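PDB 6VTJ: Non-ribosomal peptide synthetase from Methanobrevibacter ruminantium, which probably carries a peptide on the phosphopantetheine arm of its carrier domain and releases it reductively through its Rossmann-fold reductase domain. Local coordinates for residues I140-Y144 with M174-E180; V329-D335 with Y483-Y489; L126-T132 with D212-A218. All blocks are in the same frame, centred on the assembly; numbering follows the deposited sequence. Where two conformers were deposited one is given.

The three contacts join different layers of the reductase domain, and their chemistry differs with burial. Interaction 3 is core: two parallel strands joined by backbone hydrogen bonds and finished at both ends by polar side chains. Interaction 1 is also largely buried, but joins helix 137-149 to the end of helix 166-177 and the residues after it through aliphatic and aromatic packing, with one hydroxyl-carboxylate bond at its margin. The two share an element, because helix 137-149 follows strand 129-132 and Leu143 packs on Leu131. Interaction 2, partly buried, sets a loop against a helix end with rings and water and no direct hydrogen bond across. It touches interaction 1 through Tyr177 OH, probably hydrogen-bonded to Lys332 N.

Interaction 1: residues I140-Y144 with M174-E180; sequences IHILY and MNDYFDE
Phe178 and Tyr144 meet edge to face where helix 137-149 packs against the C-terminal end of helix 166-177, an instructive case of an aromatic cluster closing a helix-helix junction. CD1 of Tyr144 lies 3.4 Å above the plane of the Phe178 ring, over its centre, and the ring planes stand at 54°. Met174 CA covers the opposite face of Phe178, toward the rim, while the backbone O of Ile140 lies at the ring's edge, in its plane. Because CG of Tyr144 is anti to the backbone nitrogen (chi1 -176°), the phenol runs past Phe178 in the opposite direction and arrives beside Glu180. Its hydroxyl donates a hydrogen bond to the syn lone pair of Glu180 OE2, 2.5 Å from Tyr144 OH, with the carboxylate turned 66° from the ring.

Ile140 serves three partners with three carbons. CG2 sits over a face of Tyr177, a CH-pi contact 3.9 Å from the ring centroid, while CG1 approaches Phe178 CZ at 3.7 Å. CD1 reaches Met174 CG, which Leu143 CD2 also touches. The neighbouring His141 turns its ring edge to the face of Tyr177 in an offset edge-to-face pair.

Exchanging Tyr144 for an alanine removes ring and hydroxyl together, and would probably open a gap over one face of Phe178 and leave the Glu180 carboxylate freer to turn. The contact thus combines a buried apolar interior with one polar bond at its margin, where a neutral donor meets a probably charged acceptor.

Interaction 2: residues V329-D335 with Y483-Y489; sequences VFQKNYD and YLNKFDY
A Schellman motif terminates helix 474-485 and presents Tyr483, Leu484, Phe487 and Tyr489 to Val329, Phe330 and Tyr334 of the loop between strand 313-322 and helix 338-349. Asp488, with positive phi, is its C-prime residue, and Leu484 O accepts both Phe487 N and Tyr489 N, from opposite faces of its plane. The Tyr483 ring is sandwiched. CA of Val329 stands 3.9 Å above the centre of one face, joined there by Phe330 N, and Phe487 CE1 lies 3.6 Å above the other. At the Tyr483 ring edge a water bonds the hydroxyl and donates to Gln331 O at 2.8 Å. Tyr334, its chi1 of 60° setting CG between backbone nitrogen and carbonyl carbon, brings its ring against two others: CE2 meets Phe487 CD2 at 3.7 Å, the planes oblique at 37°, and Tyr489 CD1 lies at the ring's edge, 3.7 Å from Tyr334 CD1. Leu484 CD2 touches Tyr334 CB at 4.1 Å. Helix 338-349 packs against part of this contact: Phe330, Leu484 and Tyr489 all touch its Leu340, the Tyr489 hydroxyl bonds Asn341, and Phe330 meets Phe137 of helix 137-149 edge to face.

Interaction 3: residues L126-T132 with D212-A218; sequences LGNVLLT and DTVINSA
A chi1 of 74° puts Thr132 OG1 between its own backbone nitrogen and carbonyl carbon, aimed at Asn216 and Ala218; in Thr213 a chi1 of -51° sets OG1 anti to the carbonyl carbon, facing Leu126. These two hydroxyls finish opposite ends of one parallel strand pair. Thr132 OG1 donates to Asn216 OD1 at 2.7 Å, from well above the amide plane, and accepts Ala218 N at 3.2 Å, acting as donor and acceptor at once. Nearby, Ser217 OG donates to Thr132 O at 2.8 Å, in the carbonyl plane.

At the other end Thr213 OG1 donates to a lone pair of Leu126 O at 2.7 Å. Asp212 OD2 takes Asn128 N on its anti side, 2.8 Å away, while Asn128 O receives the backbone nitrogens of both Asp212 and Thr213. Gly127, with positive phi, passes so near this carboxylate that a side chain there would run into OD2.

Between the ends the backbone pairing is regular: Leu130 N to Thr213 O, Ile215 N to Leu130 O, and Thr132 N to Ile215 O. Val129 and Ile215 touch through their CG1 atoms at 3.9 Å on the face where Phe146, Ile142 and Leu143 of helix 137-149 supply cover. On the reverse face Leu130 and Val214 lie side by side, pointing the same way, against Phe244 of helix 229-246.

Parallel strands with helices on both faces fit the Rossmann fold expected of this family, in which strand 129-132, between strands 154-158 and 213-216, is the first strand. The TGxxGxxG sequence beginning at Thr132 is the glycine-rich signature of extended short-chain dehydrogenases, consistent with a dinucleotide site at this strand's C-terminal end.

Interaction 1: residues I140-Y144 with M174-E180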
loop_
_atom_site.group_PDB
_atom_site.type_symbol
_atom_site.label_atom_id
_atom_site.label_comp_id
_atom_site.label_asym_id
_atom_site.label_seq_id
_atom_site.Cartn_x
_atom_site.Cartn_y
_atom_site.Cartn_z
ATOM N N ILE A 140 3.768 2.014 13.765
ATOM C CA ILE A 140 4.468 1.595 14.977
ATOM C C ILE A 140 5.954 1.878 14.860
ATOM O O ILE A 140 6.617 2.234 15.846
ATOM C CB ILE A 140 4.189 0.100 15.267
ATOM C CG1 ILE A 140 4.591 -0.253 16.687
ATOM C CG2 ILE A 140 4.906 -0.837 14.289
ATOM C CD1 ILE A 140 3.851 0.529 17.713
ATOM N N HIS A 141 6.501 1.754 13.661
ATOM C CA HIS A 141 7.925 1.989 13.506
ATOM C C HIS A 141 8.255 3.462 13.400
ATOM O O HIS A 141 9.342 3.873 13.816
ATOM C CB HIS A 141 8.424 1.211 12.302
ATOM C CG HIS A 141 8.549 -0.251 12.578
ATOM N ND1 HIS A 141 7.572 -1.159 12.233
ATOM C CD2 HIS A 141 9.510 -0.954 13.225
ATOM C CE1 HIS A 141 7.946 -2.369 12.619
ATOM N NE2 HIS A 141 9.111 -2.269 13.238
ATOM N N ILE A 142 7.331 4.273 12.868
ATOM C CA ILE A 142 7.473 5.723 13.008
ATOM C C ILE A 142 7.496 6.109 14.486
ATOM O O ILE A 142 8.299 6.940 14.910
ATOM C CB ILE A 142 6.359 6.469 12.254
ATOM C CG1 ILE A 142 6.483 6.254 10.733
ATOM C CG2 ILE A 142 6.369 7.962 12.642
ATOM C CD1 ILE A 142 5.360 6.879 9.896
ATOM N N LEU A 143 6.621 5.504 15.296
ATOM C CA LEU A 143 6.612 5.821 16.722
ATOM C C LEU A 143 7.918 5.378 17.379
ATOM O O LEU A 143 8.513 6.113 18.185
ATOM C CB LEU A 143 5.411 5.155 17.392
ATOM C CG LEU A 143 5.427 5.011 18.915
ATOM C CD1 LEU A 143 5.442 6.389 19.543
ATOM C CD2 LEU A 143 4.219 4.225 19.395
ATOM N N TYR A 144 8.367 4.172 17.056
ATOM C CA TYR A 144 9.661 3.691 17.529
ATOM C C TYR A 144 10.781 4.680 17.216
ATOM O O TYR A 144 11.502 5.124 18.117
ATOM C CB TYR A 144 9.957 2.341 16.897
ATOM C CG TYR A 144 11.231 1.706 17.388
ATOM C CD1 TYR A 144 11.293 1.125 18.647
ATOM C CD2 TYR A 144 12.369 1.680 16.592
ATOM C CE1 TYR A 144 12.444 0.544 19.107
ATOM C CE2 TYR A 144 13.528 1.095 17.040
ATOM C CZ TYR A 144 13.561 0.522 18.303
ATOM O OH TYR A 144 14.715 -0.063 18.775
ATOM N N MET A 174 3.034 -2.049 20.996
ATOM C CA MET A 174 4.428 -1.686 21.229
ATOM C C MET A 174 5.229 -2.885 21.710
ATOM O O MET A 174 6.334 -3.150 21.217
ATOM C CB MET A 174 4.517 -0.548 22.247
ATOM C CG MET A 174 4.207 0.830 21.689
ATOM S SD MET A 174 4.024 2.011 23.037
ATOM C CE MET A 174 5.759 2.134 23.500
ATOM N N ASN A 175 4.680 -3.630 22.678
ATOM C CA ASN A 175 5.384 -4.815 23.165
ATOM C C ASN A 175 5.405 -5.930 22.124
ATOM O O ASN A 175 6.350 -6.726 22.087
ATOM C CB ASN A 175 4.743 -5.307 24.459
ATOM C CG ASN A 175 5.069 -4.418 25.638
ATOM O OD1 ASN A 175 6.168 -3.860 25.736
ATOM N ND2 ASN A 175 4.114 -4.282 26.545
ATOM N N ASP A 176 4.374 -6.009 21.284
ATOM C CA ASP A 176 4.376 -6.951 20.168
ATOM C C ASP A 176 5.581 -6.754 19.255
ATOM O O ASP A 176 6.183 -7.731 18.790
ATOM C CB ASP A 176 3.090 -6.788 19.363
ATOM C CG ASP A 176 2.188 -7.967 19.485
ATOM O OD1 ASP A 176 2.655 -8.980 20.044
ATOM O OD2 ASP A 176 1.018 -7.881 19.033
ATOM N N TYR A 177 5.926 -5.497 18.957
ATOM C CA TYR A 177 6.931 -5.214 17.934
ATOM C C TYR A 177 8.330 -4.939 18.474
ATOM O O TYR A 177 9.299 -5.041 17.716
ATOM C CB TYR A 177 6.498 -4.005 17.092
ATOM C CG TYR A 177 5.522 -4.335 15.980
ATOM C CD1 TYR A 177 5.961 -4.931 14.805
ATOM C CD2 TYR A 177 4.163 -4.039 16.099
ATOM C CE1 TYR A 177 5.073 -5.237 13.775
ATOM C CE2 TYR A 177 3.272 -4.333 15.078
ATOM C CZ TYR A 177 3.738 -4.934 13.914
ATOM O OH TYR A 177 2.872 -5.235 12.885
ATOM N N PHE A 178 8.475 -4.549 19.735
ATOM C CA PHE A 178 9.753 -4.045 20.212
ATOM C C PHE A 178 10.378 -4.990 21.224
ATOM O O PHE A 178 9.684 -5.577 22.065
ATOM C CB PHE A 178 9.634 -2.673 20.875
ATOM C CG PHE A 178 8.991 -1.624 20.033
ATOM C CD1 PHE A 178 8.865 -1.776 18.656
ATOM C CD2 PHE A 178 8.527 -0.453 20.632
ATOM C CE1 PHE A 178 8.276 -0.802 17.888
ATOM C CE2 PHE A 178 7.934 0.540 19.866
ATOM C CZ PHE A 178 7.802 0.351 18.483
ATOM N N ASP A 179 11.706 -5.086 21.140
ATOM C CA ASP A 179 12.510 -5.649 22.218
ATOM C C ASP A 179 12.506 -4.734 23.434
ATOM O O ASP A 179 12.222 -5.180 24.553
ATOM C CB ASP A 179 13.942 -5.875 21.735
ATOM C CG ASP A 179 14.040 -6.949 20.671
ATOM O OD1 ASP A 179 13.307 -7.964 20.771
ATOM O OD2 ASP A 179 14.856 -6.767 19.737
ATOM N N GLU A 180 12.827 -3.451 23.233
ATOM C CA GLU A 180 12.715 -2.466 24.302
ATOM C C GLU A 180 11.282 -2.371 24.792
ATOM O O GLU A 180 10.327 -2.440 24.007
ATOM C CB GLU A 180 13.134 -1.066 23.836
ATOM C CG GLU A 180 14.518 -0.919 23.314
ATOM C CD GLU A 180 14.507 -0.835 21.824
ATOM O OE1 GLU A 180 13.742 -1.611 21.222
ATOM O OE2 GLU A 180 15.237 -0.005 21.256
#

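Interaction 2: residues V329-D335 with Y483-Y489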
loop_
_atom_site.group_PDB
_atom_site.type_symbol
_atom_site.label_atom_id
_atom_site.label_comp_id
_atom_site.label_asym_id
_atom_site.label_seq_id
_atom_site.Cartn_x
_atom_site.Cartn_y
_atom_site.Cartn_z
ATOM N N VAL A 329 12.028 -8.635 11.334
ATOM C CA VAL A 329 10.653 -8.743 11.808
ATOM C C VAL A 329 9.738 -8.043 10.816
ATOM O O VAL A 329 9.985 -6.893 10.434
ATOM C CB VAL A 329 10.505 -8.155 13.222
ATOM C CG1 VAL A 329 9.042 -7.900 13.549
ATOM C CG2 VAL A 329 11.103 -9.094 14.236
ATOM N N PHE A 330 8.663 -8.731 10.428
ATOM C CA PHE A 330 7.653 -8.266 9.496
ATOM C C PHE A 330 6.375 -7.920 10.261
ATOM O O PHE A 330 6.331 -7.979 11.492
ATOM C CB PHE A 330 7.429 -9.338 8.423
ATOM C CG PHE A 330 6.638 -8.851 7.243
ATOM C CD1 PHE A 330 6.977 -7.660 6.608
ATOM C CD2 PHE A 330 5.533 -9.561 6.796
ATOM C CE1 PHE A 330 6.248 -7.200 5.530
ATOM C CE2 PHE A 330 4.774 -9.105 5.727
ATOM C CZ PHE A 330 5.143 -7.918 5.078
ATOM N N GLN A 331 5.315 -7.579 9.533
ATOM C CA GLN A 331 4.100 -7.100 10.186
ATOM C C GLN A 331 3.372 -8.240 10.915
ATOM O O GLN A 331 3.562 -9.422 10.627
ATOM C CB GLN A 331 3.171 -6.429 9.163
ATOM C CG GLN A 331 2.523 -7.367 8.182
ATOM C CD GLN A 331 2.139 -6.675 6.890
ATOM O OE1 GLN A 331 2.652 -5.605 6.561
ATOM N NE2 GLN A 331 1.238 -7.290 6.141
ATOM N N LYS A 332 2.535 -7.864 11.893
ATOM C CA LYS A 332 1.739 -8.865 12.605
ATOM C C LYS A 332 0.902 -9.705 11.642
ATOM O O LYS A 332 0.870 -10.935 11.753
ATOM C CB LYS A 332 0.846 -8.198 13.644
ATOM N N ASN A 333 0.242 -9.073 10.678
ATOM C CA ASN A 333 -0.555 -9.811 9.690
ATOM C C ASN A 333 0.293 -10.154 8.464
ATOM O O ASN A 333 0.027 -9.713 7.345
ATOM C CB ASN A 333 -1.793 -9.009 9.301
ATOM C CG ASN A 333 -2.759 -8.838 10.462
ATOM O OD1 ASN A 333 -2.652 -9.533 11.477
ATOM N ND2 ASN A 333 -3.714 -7.921 10.317
ATOM N N TYR A 334 1.328 -10.974 8.709
ATOM C CA TYR A 334 2.315 -11.321 7.682
ATOM C C TYR A 334 1.698 -12.003 6.463
ATOM O O TYR A 334 2.330 -12.046 5.403
ATOM C CB TYR A 334 3.386 -12.238 8.275
ATOM C CG TYR A 334 2.825 -13.541 8.810
ATOM C CD1 TYR A 334 2.684 -14.656 7.987
ATOM C CD2 TYR A 334 2.416 -13.649 10.133
ATOM C CE1 TYR A 334 2.153 -15.839 8.465
ATOM C CE2 TYR A 334 1.890 -14.826 10.624
ATOM C CZ TYR A 334 1.761 -15.920 9.789
ATOM O OH TYR A 334 1.236 -17.091 10.289
ATOM N N ASP A 335 0.472 -12.507 6.590
ATOM C CA ASP A 335 -0.112 -13.353 5.555
ATOM C C ASP A 335 -0.727 -12.565 4.409
ATOM O O ASP A 335 -1.024 -13.161 3.369
ATOM C CB ASP A 335 -1.179 -14.266 6.168
ATOM C CG ASP A 335 -0.589 -15.350 7.041
ATOM O OD1 ASP A 335 0.631 -15.586 6.962
ATOM O OD2 ASP A 335 -1.351 -15.965 7.813
ATOM N N TYR A 483 12.519 -15.123 9.690
ATOM C CA TYR A 483 11.378 -14.713 10.487
ATOM C C TYR A 483 10.121 -15.398 9.974
ATOM O O TYR A 483 9.377 -16.029 10.741
ATOM C CB TYR A 483 11.246 -13.191 10.464
ATOM C CG TYR A 483 10.067 -12.703 11.236
ATOM C CD1 TYR A 483 10.114 -12.616 12.619
ATOM C CD2 TYR A 483 8.890 -12.336 10.591
ATOM C CE1 TYR A 483 9.023 -12.172 13.342
ATOM C CE2 TYR A 483 7.787 -11.899 11.310
ATOM C CZ TYR A 483 7.868 -11.822 12.687
ATOM O OH TYR A 483 6.785 -11.380 13.408
ATOM N N LEU A 484 9.909 -15.354 8.659
ATOM C CA LEU A 484 8.681 -15.937 8.140
ATOM C C LEU A 484 8.698 -17.446 8.318
ATOM O O LEU A 484 7.650 -18.065 8.516
ATOM C CB LEU A 484 8.487 -15.563 6.678
ATOM C CG LEU A 484 8.305 -14.080 6.370
ATOM C CD1 LEU A 484 8.502 -13.874 4.879
ATOM C CD2 LEU A 484 6.952 -13.564 6.820
ATOM N N ASN A 485 9.882 -18.048 8.323
ATOM C CA ASN A 485 9.918 -19.488 8.486
ATOM C C ASN A 485 9.522 -19.888 9.897
ATOM O O ASN A 485 9.021 -20.994 10.100
ATOM C CB ASN A 485 11.297 -20.013 8.129
ATOM C CG ASN A 485 11.425 -20.303 6.659
ATOM O OD1 ASN A 485 10.419 -20.480 5.960
ATOM N ND2 ASN A 485 12.658 -20.359 6.175
ATOM N N LYS A 486 9.712 -18.993 10.873
ATOM C CA LYS A 486 9.187 -19.261 12.211
ATOM C C LYS A 486 7.673 -19.494 12.211
ATOM O O LYS A 486 7.144 -20.122 13.139
ATOM C CB LYS A 486 9.514 -18.110 13.167
ATOM C CG LYS A 486 10.979 -18.035 13.600
ATOM C CD LYS A 486 11.131 -17.222 14.884
ATOM N N PHE A 487 6.955 -19.000 11.207
ATOM C CA PHE A 487 5.521 -19.228 11.115
ATOM C C PHE A 487 5.168 -20.306 10.097
ATOM O O PHE A 487 3.988 -20.484 9.779
ATOM C CB PHE A 487 4.811 -17.911 10.795
ATOM C CG PHE A 487 5.013 -16.871 11.853
ATOM C CD1 PHE A 487 6.135 -16.063 11.845
ATOM C CD2 PHE A 487 4.103 -16.737 12.888
ATOM C CE1 PHE A 487 6.334 -15.126 12.832
ATOM C CE2 PHE A 487 4.296 -15.789 13.874
ATOM C CZ PHE A 487 5.417 -14.984 13.843
ATOM N N ASP A 488 6.166 -21.054 9.614
ATOM C CA ASP A 488 5.980 -21.996 8.513
ATOM C C ASP A 488 5.258 -21.320 7.354
ATOM O O ASP A 488 4.340 -21.879 6.752
ATOM C CB ASP A 488 5.237 -23.250 8.977
ATOM C CG ASP A 488 6.029 -24.044 10.004
ATOM O OD1 ASP A 488 7.280 -23.997 9.978
ATOM O OD2 ASP A 488 5.397 -24.717 10.842
ATOM N N TYR A 489 5.682 -20.085 7.053
ATOM C CA TYR A 489 5.007 -19.285 6.036
ATOM C C TYR A 489 4.969 -20.008 4.695
ATOM O O TYR A 489 3.938 -20.005 4.009
ATOM C CB TYR A 489 5.708 -17.929 5.900
ATOM C CG TYR A 489 5.141 -17.055 4.815
ATOM C CD1 TYR A 489 3.903 -16.434 4.978
ATOM C CD2 TYR A 489 5.831 -16.847 3.622
ATOM C CE1 TYR A 489 3.381 -15.634 3.998
ATOM C CE2 TYR A 489 5.308 -16.034 2.625
ATOM C CZ TYR A 489 4.081 -15.437 2.822
ATOM O OH TYR A 489 3.549 -14.634 1.840
HETATM O O HOH W 1 4.525 -11.400 12.311
HETATM O O HOH W 2 2.351 -12.535 2.734
#

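Interaction 3: residues L126-T132 with D212-A218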
loop_
_atom_site.group_PDB
_atom_site.type_symbol
_atom_site.label_atom_id
_atom_site.label_comp_id
_atom_site.label_asym_id
_atom_site.label_seq_id
_atom_site.Cartn_x
_atom_site.Cartn_y
_atom_site.Cartn_z
ATOM N N LEU A 126 10.607 19.393 13.514
ATOM C CA LEU A 126 9.550 18.397 13.676
ATOM C C LEU A 126 8.625 18.759 14.834
ATOM O O LEU A 126 7.402 18.814 14.669
ATOM C CB LEU A 126 10.172 17.016 13.887
ATOM C CG LEU A 126 9.285 15.788 13.738
ATOM C CD1 LEU A 126 8.788 15.693 12.331
ATOM C CD2 LEU A 126 10.075 14.548 14.096
ATOM N N GLY A 127 9.188 19.011 16.017
ATOM C CA GLY A 127 8.336 19.385 17.134
ATOM C C GLY A 127 7.562 18.191 17.678
ATOM O O GLY A 127 7.998 17.039 17.598
ATOM N N ASN A 128 6.390 18.475 18.239
ATOM C CA ASN A 128 5.504 17.421 18.704
ATOM C C ASN A 128 4.645 16.912 17.557
ATOM O O ASN A 128 4.129 17.692 16.754
ATOM C CB ASN A 128 4.610 17.929 19.829
ATOM C CG ASN A 128 5.397 18.496 20.987
ATOM O OD1 ASN A 128 6.488 18.014 21.322
ATOM N ND2 ASN A 128 4.860 19.539 21.593
ATOM N N VAL A 129 4.449 15.599 17.506
ATOM C CA VAL A 129 3.831 14.954 16.352
ATOM C C VAL A 129 2.473 14.393 16.738
ATOM O O VAL A 129 2.321 13.804 17.810
ATOM C CB VAL A 129 4.749 13.849 15.800
ATOM C CG1 VAL A 129 3.958 12.868 14.893
ATOM C CG2 VAL A 129 5.928 14.489 15.072
ATOM N N LEU A 130 1.488 14.592 15.873
ATOM C CA LEU A 130 0.259 13.812 15.878
ATOM C C LEU A 130 0.429 12.704 14.840
ATOM O O LEU A 130 0.476 12.975 13.639
ATOM C CB LEU A 130 -0.950 14.686 15.557
ATOM C CG LEU A 130 -2.213 13.863 15.304
ATOM C CD1 LEU A 130 -2.574 13.154 16.585
ATOM C CD2 LEU A 130 -3.363 14.715 14.804
ATOM N N LEU A 131 0.539 11.464 15.299
ATOM C CA LEU A 131 0.673 10.301 14.437
ATOM C C LEU A 131 -0.654 9.552 14.342
ATOM O O LEU A 131 -1.223 9.132 15.367
ATOM C CB LEU A 131 1.765 9.370 14.971
ATOM C CG LEU A 131 1.919 8.011 14.295
ATOM C CD1 LEU A 131 2.287 8.155 12.813
ATOM C CD2 LEU A 131 2.977 7.172 15.029
ATOM N N THR A 132 -1.125 9.365 13.114
ATOM C CA THR A 132 -2.237 8.465 12.853
ATOM C C THR A 132 -1.692 7.139 12.356
ATOM O O THR A 132 -0.632 7.085 11.732
ATOM C CB THR A 132 -3.226 9.019 11.809
ATOM O OG1 THR A 132 -2.658 8.930 10.491
ATOM C CG2 THR A 132 -3.642 10.444 12.115
ATOM N N ASP A 212 2.754 20.209 16.340
ATOM C CA ASP A 212 3.495 20.875 15.279
ATOM C C ASP A 212 3.446 20.155 13.942
ATOM O O ASP A 212 3.477 20.813 12.898
ATOM C CB ASP A 212 4.956 21.041 15.702
ATOM C CG ASP A 212 5.074 21.741 17.027
ATOM O OD1 ASP A 212 4.489 22.837 17.138
ATOM O OD2 ASP A 212 5.716 21.204 17.958
ATOM N N THR A 213 3.375 18.826 13.942
ATOM C CA THR A 213 3.390 18.057 12.704
ATOM C C THR A 213 2.392 16.917 12.793
ATOM O O THR A 213 2.438 16.147 13.752
ATOM C CB THR A 213 4.767 17.467 12.422
ATOM O OG1 THR A 213 5.785 18.477 12.505
ATOM C CG2 THR A 213 4.771 16.815 11.041
ATOM N N VAL A 214 1.518 16.790 11.794
ATOM C CA VAL A 214 0.700 15.593 11.632
ATOM C C VAL A 214 1.422 14.657 10.672
ATOM O O VAL A 214 1.870 15.085 9.614
ATOM C CB VAL A 214 -0.699 15.937 11.109
ATOM C CG1 VAL A 214 -1.502 14.657 10.943
ATOM C CG2 VAL A 214 -1.411 16.899 12.057
ATOM N N ILE A 215 1.596 13.406 11.065
ATOM C CA ILE A 215 2.069 12.353 10.171
ATOM C C ILE A 215 0.931 11.357 9.994
ATOM O O ILE A 215 0.537 10.657 10.943
ATOM C CB ILE A 215 3.344 11.681 10.693
ATOM C CG1 ILE A 215 4.408 12.758 10.980
ATOM C CG2 ILE A 215 3.844 10.685 9.668
ATOM C CD1 ILE A 215 5.811 12.225 11.223
ATOM N N ASN A 216 0.385 11.311 8.772
ATOM C CA ASN A 216 -0.791 10.507 8.456
ATOM C C ASN A 216 -0.344 9.240 7.746
ATOM O O ASN A 216 -0.156 9.213 6.521
ATOM C CB ASN A 216 -1.793 11.276 7.609
ATOM C CG ASN A 216 -3.119 10.546 7.540
ATOM O OD1 ASN A 216 -3.778 10.366 8.563
ATOM N ND2 ASN A 216 -3.478 10.059 6.365
ATOM N N SER A 217 -0.127 8.191 8.539
ATOM C CA SER A 217 0.175 6.878 8.005
ATOM C C SER A 217 -1.006 5.930 8.109
ATOM O O SER A 217 -0.918 4.812 7.607
ATOM C CB SER A 217 1.398 6.271 8.707
ATOM O OG SER A 217 1.029 5.738 9.968
ATOM N N ALA A 218 -2.115 6.343 8.733
ATOM C CA ALA A 218 -3.313 5.519 8.701
ATOM C C ALA A 218 -3.784 5.399 7.266
ATOM O O ALA A 218 -3.893 6.404 6.556
ATOM C CB ALA A 218 -4.431 6.116 9.556
#